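Local structure of phosphoribosylaminoimidazole-succinocarboxamide synthase (Saccharomyces cerevisiae, 2CNQ) at residues Y124-A129 and S240-N245; I120-I125 and I213-F218; E150-P155 and Y249-S254. The protein catalyses the ATP-dependent joining of carboxyaminoimidazole ribotide (CAIR) to aspartate, which forms SAICAR in de novo purine biosynthesis. All blocks are in the same frame, centred on the assembly; numbering follows the deposited sequence. Where two conformers were deposited one is given.

Interaction 1: Y124-A129 and S240-N245; sequences YITGSA and SSRFWN. With AMZ (aminoimidazole 4-carboxamide ribonucleotide), chain C.
W244 extends the rim of its six-membered ring from the strand, and Y124 and T126 both pack against it. CZ3 of W244 rests 3.7 Å from CB of Y124, where the two side chains run antiparallel alongside one another. Their rings make an offset edge-to-face pair, the edge of W244 turned toward the face of Y124 with the planes at 73°. T126 approaches the indole from across the contact, its CB lying in the plane of that ring and 3.8 Å from CZ2. With OG1 anti to the backbone N (chi1 -172°), the methyl CG2 takes the crowded position and touches both W244 CZ2 and R242 NH2.

R242 runs straight from CG to NE, which carries its guanidinium between G127 N over one face and the ribose atom C3 of AMZ over the other. NH2 then meets phosphate oxygen OP2 of AMZ in the guanidinium plane, in a nearly straight bond of 2.7 Å (168°). This is a worked example of phosphate recognition by an arginine together with a backbone N-H near a helix start: S128 N gives OP2 a second bond of 2.9 Å, and the helix end would probably add to the favourable field. G127 CA lies 3.7 Å from R242 NH2, and a side chain there would collide with it.

R242 NH2 is also salt-bridged to D215. Around the contact, helix 127-136 leads away from the phosphate, while strand 211-223 runs beside strand 228-245 and places A214 against W244.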
# COMPACT_ATOMS: atom_id res chain seq x y z
N TYR A 124 7.22 6.62 -12.60
CA TYR A 124 6.65 7.63 -13.43
C TYR A 124 6.43 8.81 -12.57
O TYR A 124 6.17 8.70 -11.38
CB TYR A 124 5.33 7.17 -13.99
CG TYR A 124 5.44 5.99 -14.88
CD1 TYR A 124 5.68 4.73 -14.37
CD2 TYR A 124 5.30 6.12 -16.24
CE1 TYR A 124 5.79 3.66 -15.20
CE2 TYR A 124 5.40 5.03 -17.06
CZ TYR A 124 5.65 3.82 -16.54
OH TYR A 124 5.75 2.72 -17.32
N ILE A 125 6.52 9.98 -13.18
CA ILE A 125 6.47 11.18 -12.41
C ILE A 125 5.06 11.67 -12.29
O ILE A 125 4.42 12.02 -13.26
CB ILE A 125 7.43 12.21 -12.95
CG1 ILE A 125 7.57 13.33 -11.95
CG2 ILE A 125 7.09 12.73 -14.34
CD1 ILE A 125 8.70 14.25 -12.24
N THR A 126 4.56 11.71 -11.07
CA THR A 126 3.24 12.14 -10.80
C THR A 126 3.17 12.55 -9.37
O THR A 126 4.14 12.50 -8.64
CB THR A 126 2.23 11.02 -11.13
OG1 THR A 126 0.93 11.53 -11.04
CG2 THR A 126 2.35 9.85 -10.22
N GLY A 127 2.03 13.01 -8.94
CA GLY A 127 1.83 13.22 -7.54
C GLY A 127 2.78 14.22 -6.99
O GLY A 127 3.08 15.24 -7.61
N SER A 128 3.31 13.92 -5.83
CA SER A 128 4.15 14.89 -5.19
C SER A 128 5.44 15.07 -5.92
O SER A 128 6.05 16.12 -5.85
CB SER A 128 4.36 14.50 -3.75
OG SER A 128 5.17 13.39 -3.62
N ALA A 129 5.89 14.07 -6.63
CA ALA A 129 7.11 14.17 -7.39
C ALA A 129 6.96 15.15 -8.51
O ALA A 129 7.85 15.92 -8.80
CB ALA A 129 7.49 12.83 -7.92
N SER A 240 -1.76 1.70 -1.82
CA SER A 240 -0.35 1.95 -1.71
C SER A 240 0.29 2.37 -3.00
O SER A 240 1.48 2.64 -3.01
CB SER A 240 0.36 0.74 -1.19
OG SER A 240 0.42 -0.27 -2.13
N SER A 241 -0.45 2.43 -4.08
CA SER A 241 0.11 2.58 -5.40
C SER A 241 -0.77 3.38 -6.25
O SER A 241 -1.95 3.53 -5.98
CB SER A 241 0.21 1.21 -6.05
OG SER A 241 0.75 0.27 -5.17
N ARG A 242 -0.21 3.81 -7.37
CA ARG A 242 -0.99 4.35 -8.45
C ARG A 242 -0.88 3.42 -9.60
O ARG A 242 0.20 3.03 -10.00
CB ARG A 242 -0.52 5.72 -8.82
CG ARG A 242 -0.88 6.72 -7.80
CD ARG A 242 -0.25 8.02 -8.12
NE ARG A 242 -0.62 9.01 -7.13
CZ ARG A 242 0.22 9.80 -6.51
NH1 ARG A 242 -0.29 10.71 -5.72
NH2 ARG A 242 1.52 9.69 -6.63
N PHE A 243 -2.04 3.05 -10.11
CA PHE A 243 -2.17 2.14 -11.20
C PHE A 243 -2.86 2.82 -12.33
O PHE A 243 -3.97 3.31 -12.16
CB PHE A 243 -2.97 0.94 -10.78
CG PHE A 243 -2.37 0.14 -9.71
CD1 PHE A 243 -3.10 -0.22 -8.60
CD2 PHE A 243 -1.09 -0.32 -9.80
CE1 PHE A 243 -2.56 -1.04 -7.63
CE2 PHE A 243 -0.55 -1.11 -8.82
CZ PHE A 243 -1.29 -1.49 -7.74
N TRP A 244 -2.21 2.82 -13.47
CA TRP A 244 -2.73 3.43 -14.66
C TRP A 244 -2.95 2.39 -15.70
O TRP A 244 -2.27 1.41 -15.78
CB TRP A 244 -1.76 4.44 -15.18
CG TRP A 244 -1.51 5.55 -14.27
CD1 TRP A 244 -2.31 6.00 -13.28
CD2 TRP A 244 -0.38 6.39 -14.28
NE1 TRP A 244 -1.75 7.06 -12.68
CE2 TRP A 244 -0.56 7.34 -13.28
CE3 TRP A 244 0.79 6.43 -15.04
CZ2 TRP A 244 0.35 8.33 -13.05
CZ3 TRP A 244 1.70 7.40 -14.80
CH2 TRP A 244 1.48 8.34 -13.80
N ASN A 245 -3.93 2.63 -16.52
CA ASN A 245 -4.17 1.79 -17.66
C ASN A 245 -3.15 2.08 -18.72
O ASN A 245 -3.02 3.21 -19.18
CB ASN A 245 -5.57 2.06 -18.13
CG ASN A 245 -5.97 1.17 -19.24
OD1 ASN A 245 -6.59 0.13 -18.99
ND2 ASN A 245 -5.68 1.53 -20.43
O5 AMZ C . 0.18 5.19 2.85
C6 AMZ C . 1.06 6.02 2.73
N2 AMZ C . 1.60 6.68 3.75
C3A AMZ C . 1.60 6.33 1.42
C7A AMZ C . 1.17 5.81 0.24
N3 AMZ C . 0.26 4.87 -0.06
N1 AMZ C . 2.59 7.22 1.19
C5 AMZ C . 2.78 7.24 -0.11
N AMZ C . 1.91 6.39 -0.71
C1 AMZ C . 1.87 6.10 -2.12
C2 AMZ C . 0.85 6.88 -2.88
C3 AMZ C . 1.44 6.91 -4.26
O2 AMZ C . 1.14 5.67 -4.86
O1 AMZ C . -0.41 6.24 -2.80
O AMZ C . 3.10 6.51 -2.64
C AMZ C . 2.92 7.01 -3.96
C4 AMZ C . 3.48 8.39 -4.06
O3 AMZ C . 2.60 9.29 -3.42
P AMZ C . 2.88 10.85 -3.55
OP1 AMZ C . 4.10 11.15 -2.73
O4 AMZ C . 1.64 11.48 -2.97
OP2 AMZ C . 3.10 11.20 -4.98

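Interaction 2: I120-I125 and I213-F218; sequences IVRGYI and IADTKF. With AMZ (aminoimidazole 4-carboxamide ribonucleotide), chain C.
V121 and T216 face each other as an antiparallel hydrogen-bonded pair, V121 N donating a hydrogen bond to T216 O at 2.8 Å and T216 N donating one back to V121 O. On the same face of the sheet CG2 of V121 reaches CE2 of F218, 4.2 Å away, in apolar packing, while T216 turns its hydroxyl to S241. I120, one residue earlier, belongs to the other face. Its CG1 packs on CB of K217, and CD1 continues to C5 of the AMZ imidazole at 3.7 Å. Its CG2 lies over one face of the R122 guanidinium. K217 passes the ligand with its aliphatic carbons and takes its ammonium on to E219 and D233.

Strands 113-122 and 211-223 are antiparallel neighbours in the mixed five-stranded sheet, and the short segments here run at 168°. They illustrate how the alternation of a strand sorts its residues: I120, R122, D215 and K217 line the nucleotide site, and V121 and T216 turn to the other side. Where the chain turns a corner at G123, A214 O accepts from G123 N and, weakly, from Y124 N.

D215 holds CG between its backbone N and carbonyl carbon (chi1 57°), alongside R122, and OD2 receives the ribose hydroxyl O2 of AMZ at 2.6 Å. R122 and D215 point the same way but turn their planes 89° apart, and NH1 and OD1 make a long salt bridge of 3.8 Å. R122 meets the phosphate edge-on, NH1 to OP2 and NH2 to OP1 of AMZ, each 2.9 Å. A water accepts from R122 NH1 and lies 2.7 Å from D215 OD1.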
# COMPACT_ATOMS: atom_id res chain seq x y z
N ILE A 120 8.86 4.54 -0.95
CA ILE A 120 8.19 4.85 -2.18
C ILE A 120 9.14 4.68 -3.31
O ILE A 120 10.27 5.11 -3.27
CB ILE A 120 7.65 6.25 -2.14
CG1 ILE A 120 6.62 6.37 -1.05
CG2 ILE A 120 7.11 6.68 -3.47
CD1 ILE A 120 6.37 7.79 -0.64
N VAL A 121 8.66 4.02 -4.35
CA VAL A 121 9.35 3.94 -5.61
C VAL A 121 8.46 4.54 -6.65
O VAL A 121 7.30 4.23 -6.71
CB VAL A 121 9.71 2.52 -5.99
CG1 VAL A 121 10.44 2.52 -7.31
CG2 VAL A 121 10.54 1.90 -4.92
N ARG A 122 9.06 5.39 -7.46
CA ARG A 122 8.36 6.02 -8.54
C ARG A 122 8.94 5.58 -9.85
O ARG A 122 10.10 5.79 -10.11
CB ARG A 122 8.44 7.51 -8.45
CG ARG A 122 7.98 8.03 -7.12
CD ARG A 122 8.12 9.52 -7.07
NE ARG A 122 7.89 10.01 -5.75
CZ ARG A 122 6.72 10.34 -5.28
NH1 ARG A 122 5.66 10.40 -6.03
NH2 ARG A 122 6.62 10.64 -4.00
N GLY A 123 8.13 4.98 -10.67
CA GLY A 123 8.52 4.71 -12.02
C GLY A 123 8.19 5.81 -12.97
O GLY A 123 8.80 5.93 -14.03
N TYR A 124 7.22 6.62 -12.60
CA TYR A 124 6.65 7.63 -13.43
C TYR A 124 6.43 8.81 -12.57
O TYR A 124 6.17 8.70 -11.38
CB TYR A 124 5.33 7.17 -13.99
CG TYR A 124 5.44 5.99 -14.88
CD1 TYR A 124 5.68 4.73 -14.37
CD2 TYR A 124 5.30 6.12 -16.24
CE1 TYR A 124 5.79 3.66 -15.20
CE2 TYR A 124 5.40 5.03 -17.06
CZ TYR A 124 5.65 3.82 -16.54
OH TYR A 124 5.75 2.72 -17.32
N ILE A 125 6.52 9.98 -13.18
CA ILE A 125 6.47 11.18 -12.41
C ILE A 125 5.06 11.67 -12.29
O ILE A 125 4.42 12.02 -13.26
CB ILE A 125 7.43 12.21 -12.95
CG1 ILE A 125 7.57 13.33 -11.95
CG2 ILE A 125 7.09 12.73 -14.34
CD1 ILE A 125 8.70 14.25 -12.24
N ILE A 213 2.26 0.66 -13.22
CA ILE A 213 2.39 1.00 -11.83
C ILE A 213 3.17 2.28 -11.80
O ILE A 213 4.36 2.29 -12.02
CB ILE A 213 3.10 -0.06 -11.04
CG1 ILE A 213 2.49 -1.43 -11.25
CG2 ILE A 213 3.07 0.33 -9.58
CD1 ILE A 213 3.19 -2.52 -10.55
N ALA A 214 2.50 3.38 -11.59
CA ALA A 214 3.18 4.63 -11.66
C ALA A 214 4.16 4.78 -10.53
O ALA A 214 5.28 5.22 -10.71
CB ALA A 214 2.21 5.74 -11.62
N ASP A 215 3.71 4.41 -9.35
CA ASP A 215 4.49 4.53 -8.16
C ASP A 215 3.85 3.64 -7.12
O ASP A 215 2.76 3.13 -7.28
CB ASP A 215 4.62 5.98 -7.74
CG ASP A 215 3.33 6.69 -7.53
OD1 ASP A 215 3.35 7.91 -7.69
OD2 ASP A 215 2.34 6.05 -7.16
N THR A 216 4.56 3.46 -6.04
CA THR A 216 4.06 2.64 -4.98
C THR A 216 4.83 2.93 -3.73
O THR A 216 5.95 3.37 -3.78
CB THR A 216 4.20 1.16 -5.34
OG1 THR A 216 3.37 0.39 -4.49
CG2 THR A 216 5.58 0.64 -5.24
N LYS A 217 4.20 2.63 -2.62
CA LYS A 217 4.80 2.70 -1.33
C LYS A 217 4.89 1.35 -0.75
O LYS A 217 3.89 0.69 -0.55
CB LYS A 217 3.96 3.60 -0.44
CG LYS A 217 4.50 3.76 0.96
CD LYS A 217 4.09 2.72 1.95
CE LYS A 217 2.65 2.82 2.30
NZ LYS A 217 2.19 1.72 3.19
N PHE A 218 6.10 0.91 -0.50
CA PHE A 218 6.36 -0.29 0.24
C PHE A 218 6.65 0.09 1.66
O PHE A 218 7.07 1.18 1.95
CB PHE A 218 7.58 -1.00 -0.31
CG PHE A 218 7.48 -1.46 -1.71
CD1 PHE A 218 6.51 -2.33 -2.12
CD2 PHE A 218 8.41 -1.05 -2.62
CE1 PHE A 218 6.51 -2.81 -3.39
CE2 PHE A 218 8.40 -1.52 -3.91
CZ PHE A 218 7.46 -2.39 -4.29
O5 AMZ C . 0.18 5.19 2.85
C6 AMZ C . 1.06 6.02 2.73
N2 AMZ C . 1.60 6.68 3.75
C3A AMZ C . 1.60 6.33 1.42
C7A AMZ C . 1.17 5.81 0.24
N3 AMZ C . 0.26 4.87 -0.06
N1 AMZ C . 2.59 7.22 1.19
C5 AMZ C . 2.78 7.24 -0.11
N AMZ C . 1.91 6.39 -0.71
C1 AMZ C . 1.87 6.10 -2.12
C2 AMZ C . 0.85 6.88 -2.88
C3 AMZ C . 1.44 6.91 -4.26
O2 AMZ C . 1.14 5.67 -4.86
O1 AMZ C . -0.41 6.24 -2.80
O AMZ C . 3.10 6.51 -2.64
C AMZ C . 2.92 7.01 -3.96
C4 AMZ C . 3.48 8.39 -4.06
O3 AMZ C . 2.60 9.29 -3.42
P AMZ C . 2.88 10.85 -3.55
OP1 AMZ C . 4.10 11.15 -2.73
O4 AMZ C . 1.64 11.48 -2.97
OP2 AMZ C . 3.10 11.20 -4.98
O HOH W 1 5.38 9.34 -8.76

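Interaction 3: E150-P155 and Y249-S254; sequences ESQEFP and YKVGES
E150 and S151 lie against G252 and E253 where two surface turns meet. E150-S151 has backbone angles close to those of a type II turn and V251-G252 approximates them, S151 and G252 taking the positive phi of the second corner. The pair exemplifies how loops far apart in sequence can be fastened largely through main-chain carbonyls.

Three direct hydrogen bonds cross. G252 N donates to E150 O in the carbonyl plane, at 2.7 Å. S151 OG, anti to its own carbonyl carbon, donates to E253 O at the same length of 2.7 Å. Y249 OH reaches S151 O at 2.6 Å; the oxygen lies at the edge of the tyrosine ring, near its plane, whereas the hydroxyl stands above the carbonyl plane rather than on a lone pair.

Water adds two bridges. One molecule donates to Y249 OH and accepts from E153 N, giving that hydroxyl a second partner. The other donates to E150 OE2 at 2.7 Å and weakly to G252 O.

Packing comes mainly from E150, whose extended chain (chi1 -170°) lays the carboxylate along the opposing backbone. CD sits 3.5 Å from E253 C, and OE1 is equally near S254 CA. V251 CG1, in one of two conformers, also touches Q152 CA. With an alanine in place of E150, the backbone from G252 to S254 would probably lose that cover and the second water its carboxylate acceptor.

G252 has backbone angles at which a side chain would jam against the carbonyl O of V251. Just beyond it, E253 N is buried by the contact and has no hydrogen-bond partner in the model.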
# COMPACT_ATOMS: atom_id res chain seq x y z
N GLU A 150 4.33 15.37 -17.54
CA GLU A 150 3.57 14.75 -16.48
C GLU A 150 3.29 13.33 -16.80
O GLU A 150 2.90 13.01 -17.89
CB GLU A 150 2.27 15.48 -16.25
CG GLU A 150 1.60 14.99 -15.01
CD GLU A 150 0.23 15.50 -14.81
OE1 GLU A 150 -0.46 14.89 -13.99
OE2 GLU A 150 -0.17 16.48 -15.45
N SER A 151 3.52 12.48 -15.82
CA SER A 151 3.30 11.06 -15.94
C SER A 151 4.34 10.35 -16.71
O SER A 151 4.19 9.17 -16.90
CB SER A 151 1.93 10.71 -16.51
OG SER A 151 0.92 11.42 -15.86
N GLN A 152 5.37 11.03 -17.17
CA GLN A 152 6.39 10.39 -17.93
C GLN A 152 7.13 9.42 -17.05
O GLN A 152 7.33 9.62 -15.86
CB GLN A 152 7.33 11.41 -18.51
CG GLN A 152 8.35 10.84 -19.44
CD GLN A 152 9.02 11.90 -20.25
OE1 GLN A 152 8.53 13.01 -20.36
NE2 GLN A 152 10.17 11.57 -20.81
N GLU A 153 7.61 8.38 -17.69
CA GLU A 153 8.44 7.43 -17.05
C GLU A 153 9.78 8.04 -16.74
O GLU A 153 10.38 8.70 -17.59
CB GLU A 153 8.62 6.23 -17.97
CG GLU A 153 9.26 5.03 -17.33
CD GLU A 153 9.01 3.74 -18.08
OE1 GLU A 153 9.10 2.67 -17.45
OE2 GLU A 153 8.72 3.79 -19.29
N PHE A 154 10.28 7.82 -15.54
CA PHE A 154 11.64 8.16 -15.26
C PHE A 154 12.55 7.24 -16.04
O PHE A 154 12.21 6.15 -16.36
CB PHE A 154 11.93 7.98 -13.80
CG PHE A 154 11.29 8.99 -12.93
CD1 PHE A 154 11.78 10.27 -12.86
CD2 PHE A 154 10.21 8.66 -12.14
CE1 PHE A 154 11.21 11.19 -12.03
CE2 PHE A 154 9.64 9.57 -11.33
CZ PHE A 154 10.13 10.84 -11.27
N PRO A 155 13.78 7.66 -16.29
CA PRO A 155 14.70 6.76 -16.96
C PRO A 155 14.88 5.45 -16.26
O PRO A 155 14.97 4.40 -16.88
CB PRO A 155 16.00 7.54 -16.97
CG PRO A 155 15.60 8.94 -16.85
CD PRO A 155 14.35 8.99 -16.08
N TYR A 249 -2.68 5.44 -21.27
CA TYR A 249 -1.62 6.27 -20.82
C TYR A 249 -1.22 7.27 -21.88
O TYR A 249 -1.05 6.95 -23.03
CB TYR A 249 -0.47 5.37 -20.49
CG TYR A 249 0.78 6.07 -20.11
CD1 TYR A 249 0.90 6.72 -18.92
CD2 TYR A 249 1.86 6.04 -20.96
CE1 TYR A 249 2.07 7.32 -18.58
CE2 TYR A 249 3.04 6.62 -20.62
CZ TYR A 249 3.15 7.26 -19.43
OH TYR A 249 4.35 7.82 -19.12
N LYS A 250 -1.06 8.51 -21.44
CA LYS A 250 -0.64 9.56 -22.30
C LYS A 250 0.16 10.50 -21.48
O LYS A 250 -0.34 11.09 -20.55
CB LYS A 250 -1.82 10.28 -22.88
CG LYS A 250 -1.38 11.34 -23.87
CD LYS A 250 -2.53 11.97 -24.58
CE LYS A 250 -2.04 12.98 -25.58
NZ LYS A 250 -3.16 13.56 -26.34
N VAL A 251 1.40 10.70 -21.86
CA VAL A 251 2.24 11.57 -21.13
C VAL A 251 1.77 12.98 -21.33
O VAL A 251 1.17 13.32 -22.34
CB VAL A 251 3.73 11.52 -21.47
CG1 VAL A 251 4.34 10.25 -20.93
CG2 VAL A 251 3.99 11.76 -22.97
N GLY A 252 2.08 13.80 -20.36
CA GLY A 252 1.78 15.21 -20.44
C GLY A 252 0.47 15.58 -19.82
O GLY A 252 0.01 16.70 -19.96
N GLU A 253 -0.16 14.63 -19.13
CA GLU A 253 -1.42 14.89 -18.49
C GLU A 253 -1.57 13.89 -17.39
O GLU A 253 -0.74 13.00 -17.23
CB GLU A 253 -2.56 14.77 -19.48
CG GLU A 253 -2.65 13.40 -20.06
CD GLU A 253 -3.59 13.33 -21.19
OE1 GLU A 253 -3.55 14.23 -22.05
OE2 GLU A 253 -4.36 12.37 -21.25
N SER A 254 -2.63 14.03 -16.62
CA SER A 254 -2.92 13.05 -15.61
C SER A 254 -3.62 11.87 -16.22
O SER A 254 -4.18 11.93 -17.29
CB SER A 254 -3.75 13.66 -14.52
OG SER A 254 -4.98 14.06 -15.04
O HOH W 2 0.88 18.30 -17.16
O HOH W 3 6.67 7.76 -20.35

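Interactions 1 and 2 grip the same nucleotide: their centres lie about 6 Å apart, and R242 from one and R122 from the other both bond phosphate oxygens of AMZ. The sheet joins them directly, S240 O lying 2.8 Å from K217 N and S241 OG 2.7 Å from T216 OG1. D215 of interaction 2 ties the two further through its salt bridge to R242. Interaction 3 belongs to the periphery, the side chain of E150 about 10 Å from AMZ at the nearest atoms. It is nevertheless coupled to both others by I125, whose O is 2.8 Å from S151 N, so the 150-155 segment abuts the chain leading to S128, which bonds the phosphate, and G127 beside it.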